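Local coordinates for conserved protein with 2 CBS domains (PDB 2RIH), which binds AMP through its paired CBS domains, which together form a Bateman module in a hyperthermophilic archaeon, at residues E94-R97 against H103-V106. Numbering follows the deposited sequence. Where two conformers were deposited one is given.
Sequences EKMR and HVVV. With SO4 (sulfate ion), chain C; SO4 (sulfate ion), chain D.
His103 NE2 donates an almost straight hydrogen bond (174°) to O4 of the chain D sulfate, 2.7 Å away. The residue opens strand 103-107, which follows helix 89-99 in the beta-alpha-beta unit of the second CBS domain, and it illustrates how a strand divides its two faces: one side chain serves the nucleotide sites while the next serves the core. On its other nitrogen, ND1 reaches O2 of the chain C sulfate at 2.8 Å, again nearly linear (170°). Both acceptors lie near the ring plane at its edge, and with both nitrogens acting as donors the imidazole is probably protonated. The sulfates, likely picked up during crystallisation, may mark where an AMP phosphate could lie, as His103 is a residue of both AMP sites seen in this protein. Ser55 and Arg102 also hold the chain C ion; Ser118, together with Arg57 of the second subunit, helps hold the chain D ion. A leucine in place of His103 would probably leave both sulfates without the imidazole donor they share.

Val104 points the opposite way, toward the helix. Met96, extended beyond CG (chi2 179°), crosses it at about a right angle and carries its methyl to the strand: CE lies 4.0 Å from Val104 CG2 and 4.1 Å from the carbonyl carbon C of His103. Phe124 of the second subunit also packs on Met96, so this seam adjoins the dimer interface. The other valine branch meets the helix one residue earlier, Val104 CG1 resting 4.1 Å from Lys95 CB.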
ATOM      1  N   GLU A  94      15.197  -0.143  -4.842  1.00 27.15           N
ATOM      2  CA  GLU A  94      15.453   0.787  -5.939  1.00 28.42           C
ATOM      3  C   GLU A  94      14.383   0.690  -7.034  1.00 27.61           C
ATOM      4  O   GLU A  94      13.864   1.714  -7.490  1.00 26.29           O
ATOM      5  CB  GLU A  94      16.855   0.560  -6.518  1.00 30.88           C
ATOM      6  CG  GLU A  94      17.382   1.715  -7.357  1.00 33.37           C
ATOM      7  CD  GLU A  94      17.420   3.042  -6.602  1.00 36.86           C
ATOM      8  OE1 GLU A  94      17.603   3.044  -5.357  1.00 39.95           O
ATOM      9  OE2 GLU A  94      17.263   4.090  -7.263  1.00 39.12           O
ATOM     10  N   LYS A  95      14.030  -0.527  -7.438  1.00 28.05           N
ATOM     11  CA  LYS A  95      12.952  -0.709  -8.422  1.00 28.77           C
ATOM     12  C   LYS A  95      11.623  -0.139  -7.917  1.00 27.55           C
ATOM     13  O   LYS A  95      10.884   0.477  -8.682  1.00 28.84           O
ATOM     14  CB  LYS A  95      12.780  -2.182  -8.837  1.00 31.56           C
ATOM     15  CG  LYS A  95      13.810  -2.660  -9.859  1.00 34.34           C
ATOM     16  CD  LYS A  95      13.164  -3.417 -11.014  1.00 34.88           C
ATOM     17  CE  LYS A  95      14.175  -3.772 -12.107  1.00 36.14           C
ATOM     18  NZ  LYS A  95      13.520  -3.984 -13.448  1.00 36.41           N
ATOM     19  N   MET A  96      11.316  -0.333  -6.637  1.00 26.17           N
ATOM     20  CA  MET A  96      10.107   0.249  -6.063  1.00 25.23           C
ATOM     21  C   MET A  96      10.155   1.769  -6.146  1.00 24.84           C
ATOM     22  O   MET A  96       9.183   2.395  -6.557  1.00 22.78           O
ATOM     23  CB  MET A  96       9.914  -0.172  -4.606  1.00 24.82           C
ATOM     24  CG  MET A  96       9.445  -1.580  -4.443  1.00 25.46           C
ATOM     25  SD  MET A  96       9.276  -2.010  -2.716  1.00 25.54           S
ATOM     26  CE  MET A  96       9.349  -3.790  -2.876  1.00 23.83           C
ATOM     27  N   ARG A  97      11.289   2.347  -5.748  0.50 25.25           N
ATOM     28  CA  ARG A  97      11.486   3.801  -5.768  0.50 26.32           C
ATOM     29  C   ARG A  97      11.388   4.374  -7.178  0.50 25.88           C
ATOM     30  O   ARG A  97      10.676   5.354  -7.411  0.50 26.07           O
ATOM     31  CB  ARG A  97      12.851   4.181  -5.157  0.50 26.86           C
ATOM     32  CG  ARG A  97      13.201   5.674  -5.290  0.50 27.61           C
ATOM     33  CD  ARG A  97      14.446   6.089  -4.492  0.50 28.60           C
ATOM     34  NE  ARG A  97      15.700   6.006  -5.249  0.50 29.34           N
ATOM     35  CZ  ARG A  97      16.148   6.924  -6.111  0.50 29.23           C
ATOM     36  NH1 ARG A  97      15.450   8.023  -6.379  0.50 30.18           N
ATOM     37  NH2 ARG A  97      17.310   6.738  -6.726  0.50 28.94           N
ATOM     38  N   HIS A 103       5.456  -2.780  -4.525  1.00 19.64           N
ATOM     39  CA  HIS A 103       5.659  -4.220  -4.646  1.00 23.38           C
ATOM     40  C   HIS A 103       6.584  -4.494  -5.813  1.00 23.58           C
ATOM     41  O   HIS A 103       6.726  -3.656  -6.699  1.00 25.90           O
ATOM     42  CB  HIS A 103       4.331  -4.942  -4.923  1.00 23.58           C
ATOM     43  CG  HIS A 103       3.341  -4.840  -3.806  1.00 24.57           C
ATOM     44  ND1 HIS A 103       2.463  -3.783  -3.688  1.00 23.56           N
ATOM     45  CD2 HIS A 103       3.086  -5.660  -2.759  1.00 22.92           C
ATOM     46  CE1 HIS A 103       1.713  -3.960  -2.615  1.00 23.26           C
ATOM     47  NE2 HIS A 103       2.074  -5.084  -2.030  1.00 20.53           N
ATOM     48  N   VAL A 104       7.224  -5.663  -5.787  1.00 25.08           N
ATOM     49  CA  VAL A 104       7.909  -6.216  -6.948  1.00 23.93           C
ATOM     50  C   VAL A 104       7.624  -7.707  -7.000  1.00 24.66           C
ATOM     51  O   VAL A 104       7.466  -8.372  -5.962  1.00 21.19           O
ATOM     52  CB  VAL A 104       9.455  -5.989  -6.966  1.00 25.60           C
ATOM     53  CG1 VAL A 104       9.781  -4.532  -7.203  1.00 27.85           C
ATOM     54  CG2 VAL A 104      10.114  -6.512  -5.692  1.00 26.26           C
ATOM     55  N   VAL A 105       7.545  -8.220  -8.220  1.00 25.33           N
ATOM     56  CA  VAL A 105       7.368  -9.644  -8.456  1.00 24.30           C
ATOM     57  C   VAL A 105       8.745 -10.300  -8.396  1.00 24.85           C
ATOM     58  O   VAL A 105       9.669  -9.867  -9.082  1.00 26.56           O
ATOM     59  CB  VAL A 105       6.687  -9.884  -9.820  1.00 22.82           C
ATOM     60  CG1 VAL A 105       6.578 -11.375 -10.125  1.00 21.86           C
ATOM     61  CG2 VAL A 105       5.312  -9.238  -9.830  1.00 22.76           C
ATOM     62  N   VAL A 106       8.898 -11.308  -7.538  1.00 23.56           N
ATOM     63  CA  VAL A 106      10.152 -12.045  -7.436  1.00 23.31           C
ATOM     64  C   VAL A 106      10.078 -13.275  -8.329  1.00 22.25           C
ATOM     65  O   VAL A 106       9.155 -14.076  -8.216  1.00 22.71           O
ATOM     66  CB  VAL A 106      10.462 -12.483  -5.981  1.00 23.68           C
ATOM     67  CG1 VAL A 106      11.819 -13.158  -5.905  1.00 23.50           C
ATOM     68  CG2 VAL A 106      10.419 -11.285  -5.030  1.00 25.05           C
TER
HETATM   69  S   SO4 C 139       1.318  -0.808  -5.586  1.00 28.29           S
HETATM   70  O1  SO4 C 139       1.874   0.511  -5.310  1.00 27.50           O
HETATM   71  O2  SO4 C 139       2.420  -1.768  -5.676  1.00 27.88           O
HETATM   72  O3  SO4 C 139       0.432  -1.243  -4.511  1.00 28.52           O
HETATM   73  O4  SO4 C 139       0.595  -0.737  -6.836  1.00 28.73           O
HETATM   74  S   SO4 D 140       1.236  -5.803   1.514  1.00 28.55           S
HETATM   75  O1  SO4 D 140       1.978  -4.555   1.524  1.00 27.97           O
HETATM   76  O2  SO4 D 140       2.078  -6.869   2.040  1.00 33.64           O
HETATM   77  O3  SO4 D 140       0.071  -5.693   2.366  1.00 29.03           O
HETATM   78  O4  SO4 D 140       0.821  -6.122   0.164  1.00 28.79           O